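PDB 2D5M: flavoredoxin from Desulfovibrio vulgaris str. 'Miyazaki F', which binds flavin mononucleotide and probably carries electrons as a member of the flavin reductase-like family. Local coordinates for residues P28-A33 and P109-F114; I46-R51 and G64-S69. All blocks are in the same frame, centred on the assembly; numbering follows the deposited sequence. Where two conformers were deposited one is given.

Interaction 1 and interaction 2 have centres about 11 Å apart, and both border the same FMN, interaction 1 through strand 28-41 and interaction 2 through the residues just after strand 44-48. These two strands, which supply the first segments, follow each other in the chain and pair antiparallel in one sheet. Residues 28-33 serve the phosphate, the ribityl chain and the middle of the isoalloxazine, while 46-51 takes the pyrimidine end. The second segments also meet one another. Thr67 OG1 of interaction 2 hydrogen-bonds Pro109 O of interaction 1 at 2.6 Å, and Ser69 OG hydrogen-bonds Val111 N at 2.9 Å. The short strand 109-111 is thereby stitched to strand 65-70.

Interaction 1 of 2, residues P28-A33 and P109-F114; sequences PNIMAA and PYVGEF. With FMN (flavin mononucleotide), chain E.
Ile30 carries CG1 between its backbone N and carbonyl carbon (chi1 36°), and Val111 has CG1 anti to its own N, which leaves CG2 beside that N. With these torsions the two CG2 methyls meet, Ile30 CG2 lying 3.7 Å from Val111 CG2, and the side chains cross at about a right angle. At the start of both segments two prolines pack together, with Pro28 CB 3.8 Å from Pro109 CG. No hydrogen bond joins the two backbones: the short strand axes run 55° apart and approach only to 7.5 Å. Phe93 of helix 92-96 touches Pro28, Ile30 and Val111, adding an aromatic side to this small apolar cluster. After Val111 the chain makes a type I turn to Phe114, whose ring takes Val111 CG1 on one face, 3.6 Å above the plane and offset toward the rim.

Strand 28-41 belongs to the antiparallel barrel of the split-barrel, flavin reductase-like fold, and here strand 109-111 lies outside that sheet. The flavin binds strand 28-41 through residues other than those facing 109-111. The CB of Asn29 points away from 109-111, and its ND2 gives a nearly straight bond (175°) to FMN O3P at 2.8 Å. Lys92 NZ bonds both FMN and Ile30 O, tying the two together. Further on, the ribityl hydroxyl O2' donates to Ala32 O at 2.7 Å and receives a weak bond from Ala32 N at 3.2 Å, so one residue's backbone holds this oxygen twice. Ala33 then brings its CA to 3.4 Å from FMN N5, close against the redox-active middle of the isoalloxazine.

Interaction 2 of 2, residues I46-R51 and G64-S69; sequences IAVSLR and GAFTIS. With FMN (flavin mononucleotide), chain E.
Phe66 and Ile68, two residues apart on strand 65-70, direct their side chains at Ile46 and Val48 across the interior of the split beta-barrel typical of FMN-binding flavin reductase-like proteins. The two short strand axes cross at 96° and stay 10.3 Å apart, so the two segments meet through side chains, with no hydrogen bond between them. Gly64, with positive phi, ends helix 55-63 and turns the chain into this strand. Phe66 comes next: its CG sits between the backbone N and the carbonyl carbon, and its ring slides past Val48 in the opposite direction. Val48 CG2 approaches the ring obliquely, 4.1 Å from Phe66 CE1, while Ile60 of the helix and Leu120 of strand 116-126 also touch the Phe66 side chain. The buried Thr67 side chain is held by a hydrogen bond to strand 109-111. At Ile68, CG1 stands anti to the carbonyl carbon (chi1 -71°) and the extended chain drives CD1 tip to tip against Ile46, where Ile46 CG2 is 3.6 Å away. The same CD1 methyl reaches Val48 CG2 at 4.2 Å, again end on; Val48 was modelled in two conformers, so its contacts are less certain.

Beyond Val48 the first segment leaves the apolar core and reads out the flavin's pyrimidine edge. FMN N3 donates to Ser49 O at 2.9 Å, and Arg51 N donates to FMN O2 at 3.0 Å. A positive guanidinium here would probably favour negative charge on the N1-C2 side of a reduced flavin. Arg51 NH2 holds the cofactor at two points: FMN N1, 3.0 Å away in the guanidinium plane and nearly in line (173°), and the ribityl oxygen O3', 2.9 Å away.

Interaction 1 of 2, residues P28-A33 and P109-F114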
loop_
_atom_site.group_PDB
_atom_site.type_symbol
_atom_site.label_atom_id
_atom_site.label_comp_id
_atom_site.label_asym_id
_atom_site.label_seq_id
_atom_site.Cartn_x
_atom_site.Cartn_y
_atom_site.Cartn_z
ATOM N N PRO A 28 8.589 -13.983 -20.627
ATOM C CA PRO A 28 8.527 -13.115 -19.469
ATOM C C PRO A 28 7.448 -12.061 -19.601
ATOM O O PRO A 28 7.189 -11.548 -20.690
ATOM C CB PRO A 28 9.923 -12.483 -19.429
ATOM C CG PRO A 28 10.269 -12.351 -20.870
ATOM C CD PRO A 28 9.742 -13.605 -21.528
ATOM N N ASN A 29 6.839 -11.693 -18.474
ATOM C CA ASN A 29 5.771 -10.704 -18.454
ATOM C C ASN A 29 5.874 -9.824 -17.205
ATOM O O ASN A 29 6.494 -10.207 -16.221
ATOM C CB ASN A 29 4.421 -11.400 -18.445
ATOM C CG ASN A 29 3.257 -10.495 -18.837
ATOM O OD1 ASN A 29 3.442 -9.505 -19.564
ATOM N ND2 ASN A 29 2.059 -10.860 -18.390
ATOM N N ILE A 30 5.257 -8.653 -17.313
ATOM C CA ILE A 30 5.052 -7.751 -16.216
ATOM C C ILE A 30 3.670 -7.145 -16.374
ATOM O O ILE A 30 3.257 -6.836 -17.501
ATOM C CB ILE A 30 6.091 -6.599 -16.158
ATOM C CG1 ILE A 30 6.505 -6.106 -17.556
ATOM C CG2 ILE A 30 7.277 -7.002 -15.285
ATOM C CD1 ILE A 30 7.378 -4.855 -17.600
ATOM N N MET A 31 2.986 -6.941 -15.242
ATOM C CA MET A 31 1.735 -6.187 -15.179
ATOM C C MET A 31 1.813 -5.225 -14.026
ATOM O O MET A 31 2.595 -5.413 -13.101
ATOM C CB MET A 31 0.500 -7.081 -15.100
ATOM C CG MET A 31 0.490 -8.020 -13.907
ATOM S SD MET A 31 -0.042 -7.271 -12.362
ATOM C CE MET A 31 -1.818 -7.162 -12.576
ATOM N N ALA A 32 1.012 -4.160 -14.054
ATOM C CA ALA A 32 0.946 -3.212 -12.952
ATOM C C ALA A 32 -0.115 -3.615 -11.928
ATOM O O ALA A 32 -1.256 -3.980 -12.302
ATOM C CB ALA A 32 0.604 -1.838 -13.491
ATOM N N ALA A 33 0.225 -3.496 -10.668
ATOM C CA ALA A 33 -0.693 -3.790 -9.557
ATOM C C ALA A 33 -0.559 -2.692 -8.496
ATOM O O ALA A 33 0.530 -2.475 -7.979
ATOM C CB ALA A 33 -0.440 -5.126 -8.933
ATOM N N PRO A 109 10.913 -13.671 -13.690
ATOM C CA PRO A 109 11.828 -12.589 -14.034
ATOM C C PRO A 109 11.497 -11.300 -13.261
ATOM O O PRO A 109 10.312 -11.104 -12.935
ATOM C CB PRO A 109 11.562 -12.350 -15.506
ATOM C CG PRO A 109 10.060 -12.588 -15.604
ATOM C CD PRO A 109 9.765 -13.677 -14.583
ATOM N N TYR A 110 12.490 -10.448 -13.074
ATOM C CA TYR A 110 12.250 -9.076 -12.616
ATOM C C TYR A 110 12.790 -8.112 -13.668
ATOM O O TYR A 110 13.446 -8.503 -14.634
ATOM C CB TYR A 110 12.810 -8.808 -11.254
ATOM C CG TYR A 110 14.302 -8.926 -11.079
ATOM C CD1 TYR A 110 15.137 -7.865 -11.290
ATOM C CD2 TYR A 110 14.895 -10.111 -10.685
ATOM C CE1 TYR A 110 16.522 -7.958 -11.121
ATOM C CE2 TYR A 110 16.253 -10.203 -10.489
ATOM C CZ TYR A 110 17.056 -9.137 -10.728
ATOM O OH TYR A 110 18.427 -9.226 -10.521
ATOM N N VAL A 111 12.509 -6.819 -13.476
ATOM C CA VAL A 111 12.894 -5.805 -14.445
ATOM C C VAL A 111 14.287 -5.277 -14.104
ATOM O O VAL A 111 14.447 -4.586 -13.079
ATOM C CB VAL A 111 11.892 -4.645 -14.524
ATOM C CG1 VAL A 111 12.324 -3.712 -15.633
ATOM C CG2 VAL A 111 10.479 -5.157 -14.754
ATOM N N GLY A 112 15.261 -5.560 -14.903
ATOM C CA GLY A 112 16.642 -5.228 -14.538
ATOM C C GLY A 112 16.897 -3.752 -14.395
ATOM O O GLY A 112 17.725 -3.336 -13.588
ATOM N N GLU A 113 16.210 -2.929 -15.175
ATOM C CA GLU A 113 16.448 -1.510 -15.176
ATOM C C GLU A 113 15.921 -0.818 -13.936
ATOM O O GLU A 113 16.295 0.335 -13.689
ATOM C CB GLU A 113 15.785 -0.863 -16.410
ATOM C CG GLU A 113 16.415 -1.184 -17.740
ATOM C CD GLU A 113 16.226 -2.553 -18.265
ATOM O OE1 GLU A 113 15.325 -3.289 -17.817
ATOM O OE2 GLU A 113 16.969 -2.907 -19.215
ATOM N N PHE A 114 14.989 -1.456 -13.216
ATOM C CA PHE A 114 14.371 -0.799 -12.065
ATOM C C PHE A 114 15.302 -0.866 -10.858
ATOM O O PHE A 114 16.129 -1.748 -10.751
ATOM C CB PHE A 114 13.030 -1.412 -11.745
ATOM C CG PHE A 114 11.924 -1.137 -12.752
ATOM C CD1 PHE A 114 12.113 -0.496 -13.978
ATOM C CD2 PHE A 114 10.628 -1.527 -12.435
ATOM C CE1 PHE A 114 11.072 -0.327 -14.874
ATOM C CE2 PHE A 114 9.606 -1.350 -13.326
ATOM C CZ PHE A 114 9.810 -0.773 -14.544
HETATM N N1 FMN E . -4.940 -5.304 -12.343
HETATM C C2 FMN E . -5.118 -6.192 -11.315
HETATM O O2 FMN E . -5.627 -7.304 -11.519
HETATM N N3 FMN E . -4.748 -5.808 -10.029
HETATM C C4 FMN E . -4.240 -4.577 -9.680
HETATM O O4 FMN E . -3.943 -4.323 -8.494
HETATM C C4A FMN E . -4.105 -3.637 -10.738
HETATM N N5 FMN E . -3.666 -2.386 -10.459
HETATM C C5A FMN E . -3.400 -1.588 -11.544
HETATM C C6 FMN E . -2.911 -0.277 -11.288
HETATM C C7 FMN E . -2.565 0.608 -12.297
HETATM C C7M FMN E . -2.093 2.014 -12.013
HETATM C C8 FMN E . -2.685 0.135 -13.657
HETATM C C8M FMN E . -2.227 1.045 -14.786
HETATM C C9 FMN E . -3.229 -1.110 -13.921
HETATM C C9A FMN E . -3.581 -1.980 -12.902
HETATM N N10 FMN E . -4.168 -3.247 -13.112
HETATM C C10 FMN E . -4.378 -4.100 -12.057
HETATM C "C1'" FMN E . -4.483 -3.694 -14.497
HETATM C "C2'" FMN E . -3.449 -4.670 -15.054
HETATM O "O2'" FMN E . -2.105 -4.210 -14.872
HETATM C "C3'" FMN E . -3.704 -4.838 -16.555
HETATM O "O3'" FMN E . -4.960 -5.545 -16.688
HETATM C "C4'" FMN E . -2.600 -5.569 -17.304
HETATM O "O4'" FMN E . -2.839 -5.312 -18.716
HETATM C "C5'" FMN E . -2.571 -7.038 -17.068
HETATM O "O5'" FMN E . -1.481 -7.596 -17.871
HETATM P P FMN E . -1.379 -9.178 -18.158
HETATM O O1P FMN E . -2.669 -9.616 -18.866
HETATM O O2P FMN E . -1.195 -9.938 -16.867
HETATM O O3P FMN E . -0.165 -9.213 -19.069
#

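Interaction 2 of 2, residues I46-R51 and G64-S69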
loop_
_atom_site.group_PDB
_atom_site.type_symbol
_atom_site.label_atom_id
_atom_site.label_comp_id
_atom_site.label_asym_id
_atom_site.label_seq_id
_atom_site.Cartn_x
_atom_site.Cartn_y
_atom_site.Cartn_z
ATOM N N ILE A 46 3.931 -10.275 0.806
ATOM C CA ILE A 46 3.152 -9.273 0.105
ATOM C C ILE A 46 1.921 -9.933 -0.471
ATOM O O ILE A 46 2.017 -11.034 -1.063
ATOM C CB ILE A 46 3.994 -8.569 -0.998
ATOM C CG1 ILE A 46 5.055 -7.725 -0.294
ATOM C CG2 ILE A 46 3.134 -7.768 -1.947
ATOM C CD1 ILE A 46 6.103 -7.135 -1.249
ATOM N N ALA A 47 0.810 -9.270 -0.344
ATOM C CA ALA A 47 -0.474 -9.642 -0.949
ATOM C C ALA A 47 -0.715 -8.789 -2.175
ATOM O O ALA A 47 -0.526 -7.572 -2.156
ATOM C CB ALA A 47 -1.584 -9.464 0.074
ATOM N N VAL A 48 -1.183 -9.441 -3.248
ATOM C CA VAL A 48 -1.512 -8.745 -4.496
ATOM C C VAL A 48 -2.859 -9.278 -4.982
ATOM O O VAL A 48 -3.039 -10.489 -5.083
ATOM C CB VAL A 48 -0.434 -8.943 -5.555
ATOM C CG1 VAL A 48 -0.739 -7.895 -6.626
ATOM C CG2 VAL A 48 0.994 -8.824 -5.058
ATOM N N SER A 49 -3.772 -8.399 -5.261
ATOM C CA SER A 49 -5.084 -8.776 -5.798
ATOM C C SER A 49 -5.037 -8.721 -7.294
ATOM O O SER A 49 -5.074 -7.622 -7.827
ATOM C CB SER A 49 -6.134 -7.811 -5.253
ATOM O OG SER A 49 -6.262 -7.925 -3.870
ATOM N N LEU A 50 -4.970 -9.858 -7.967
ATOM C CA LEU A 50 -4.880 -9.958 -9.410
ATOM C C LEU A 50 -6.119 -10.633 -9.958
ATOM O O LEU A 50 -6.503 -11.706 -9.513
ATOM C CB LEU A 50 -3.636 -10.770 -9.823
ATOM C CG LEU A 50 -2.280 -10.286 -9.291
ATOM C CD1 LEU A 50 -1.104 -11.039 -9.855
ATOM C CD2 LEU A 50 -2.133 -8.765 -9.552
ATOM N N ARG A 51 -6.722 -10.005 -10.944
ATOM C CA ARG A 51 -7.912 -10.519 -11.564
ATOM C C ARG A 51 -7.627 -11.737 -12.412
ATOM O O ARG A 51 -6.607 -11.875 -13.071
ATOM C CB ARG A 51 -8.568 -9.436 -12.449
ATOM C CG ARG A 51 -9.163 -8.307 -11.655
ATOM C CD ARG A 51 -9.609 -7.070 -12.479
ATOM N NE ARG A 51 -8.360 -6.577 -13.027
ATOM C CZ ARG A 51 -7.894 -6.751 -14.270
ATOM N NH1 ARG A 51 -8.615 -7.271 -15.242
ATOM N NH2 ARG A 51 -6.664 -6.337 -14.514
ATOM N N GLY A 64 3.805 -20.723 -9.422
ATOM C CA GLY A 64 3.938 -20.532 -7.957
ATOM C C GLY A 64 4.998 -19.549 -7.563
ATOM O O GLY A 64 5.558 -19.666 -6.469
ATOM N N ALA A 65 5.289 -18.570 -8.397
ATOM C CA ALA A 65 6.370 -17.639 -8.179
ATOM C C ALA A 65 6.094 -16.365 -8.975
ATOM O O ALA A 65 5.528 -16.427 -10.061
ATOM C CB ALA A 65 7.687 -18.231 -8.682
ATOM N N PHE A 66 6.540 -15.230 -8.423
ATOM C CA PHE A 66 6.430 -13.975 -9.116
ATOM C C PHE A 66 7.448 -13.019 -8.481
ATOM O O PHE A 66 7.949 -13.261 -7.386
ATOM C CB PHE A 66 5.028 -13.380 -9.059
ATOM C CG PHE A 66 4.436 -13.116 -7.684
ATOM C CD1 PHE A 66 4.498 -11.819 -7.146
ATOM C CD2 PHE A 66 3.793 -14.083 -6.966
ATOM C CE1 PHE A 66 3.888 -11.548 -5.927
ATOM C CE2 PHE A 66 3.239 -13.821 -5.706
ATOM C CZ PHE A 66 3.275 -12.545 -5.181
ATOM N N THR A 67 7.743 -11.948 -9.195
ATOM C CA THR A 67 8.541 -10.885 -8.659
ATOM C C THR A 67 7.700 -9.604 -8.588
ATOM O O THR A 67 6.672 -9.507 -9.232
ATOM C CB THR A 67 9.794 -10.591 -9.517
ATOM O OG1 THR A 67 9.332 -10.086 -10.756
ATOM C CG2 THR A 67 10.640 -11.824 -9.675
ATOM N N ILE A 68 8.190 -8.636 -7.803
ATOM C CA ILE A 68 7.717 -7.269 -7.810
ATOM C C ILE A 68 8.919 -6.393 -8.101
ATOM O O ILE A 68 9.877 -6.388 -7.359
ATOM C CB ILE A 68 7.016 -6.916 -6.499
ATOM C CG1 ILE A 68 5.661 -7.640 -6.420
ATOM C CG2 ILE A 68 6.876 -5.378 -6.353
ATOM C CD1 ILE A 68 4.999 -7.595 -5.070
ATOM N N SER A 69 8.805 -5.632 -9.175
ATOM C CA SER A 69 9.820 -4.641 -9.509
ATOM C C SER A 69 9.213 -3.261 -9.301
ATOM O O SER A 69 8.074 -2.999 -9.696
ATOM C CB SER A 69 10.285 -4.812 -10.958
ATOM O OG SER A 69 10.825 -6.076 -11.210
HETATM N N1 FMN E . -4.940 -5.304 -12.343
HETATM C C2 FMN E . -5.118 -6.192 -11.315
HETATM O O2 FMN E . -5.627 -7.304 -11.519
HETATM N N3 FMN E . -4.748 -5.808 -10.029
HETATM C C4 FMN E . -4.240 -4.577 -9.680
HETATM O O4 FMN E . -3.943 -4.323 -8.494
HETATM C C4A FMN E . -4.105 -3.637 -10.738
HETATM N N5 FMN E . -3.666 -2.386 -10.459
HETATM C C5A FMN E . -3.400 -1.588 -11.544
HETATM C C6 FMN E . -2.911 -0.277 -11.288
HETATM C C7 FMN E . -2.565 0.608 -12.297
HETATM C C7M FMN E . -2.093 2.014 -12.013
HETATM C C8 FMN E . -2.685 0.135 -13.657
HETATM C C8M FMN E . -2.227 1.045 -14.786
HETATM C C9 FMN E . -3.229 -1.110 -13.921
HETATM C C9A FMN E . -3.581 -1.980 -12.902
HETATM N N10 FMN E . -4.168 -3.247 -13.112
HETATM C C10 FMN E . -4.378 -4.100 -12.057
HETATM C "C1'" FMN E . -4.483 -3.694 -14.497
HETATM C "C2'" FMN E . -3.449 -4.670 -15.054
HETATM O "O2'" FMN E . -2.105 -4.210 -14.872
HETATM C "C3'" FMN E . -3.704 -4.838 -16.555
HETATM O "O3'" FMN E . -4.960 -5.545 -16.688
HETATM C "C4'" FMN E . -2.600 -5.569 -17.304
HETATM O "O4'" FMN E . -2.839 -5.312 -18.716
HETATM C "C5'" FMN E . -2.571 -7.038 -17.068
HETATM O "O5'" FMN E . -1.481 -7.596 -17.871
HETATM P P FMN E . -1.379 -9.178 -18.158
HETATM O O1P FMN E . -2.669 -9.616 -18.866
HETATM O O2P FMN E . -1.195 -9.938 -16.867
HETATM O O3P FMN E . -0.165 -9.213 -19.069
#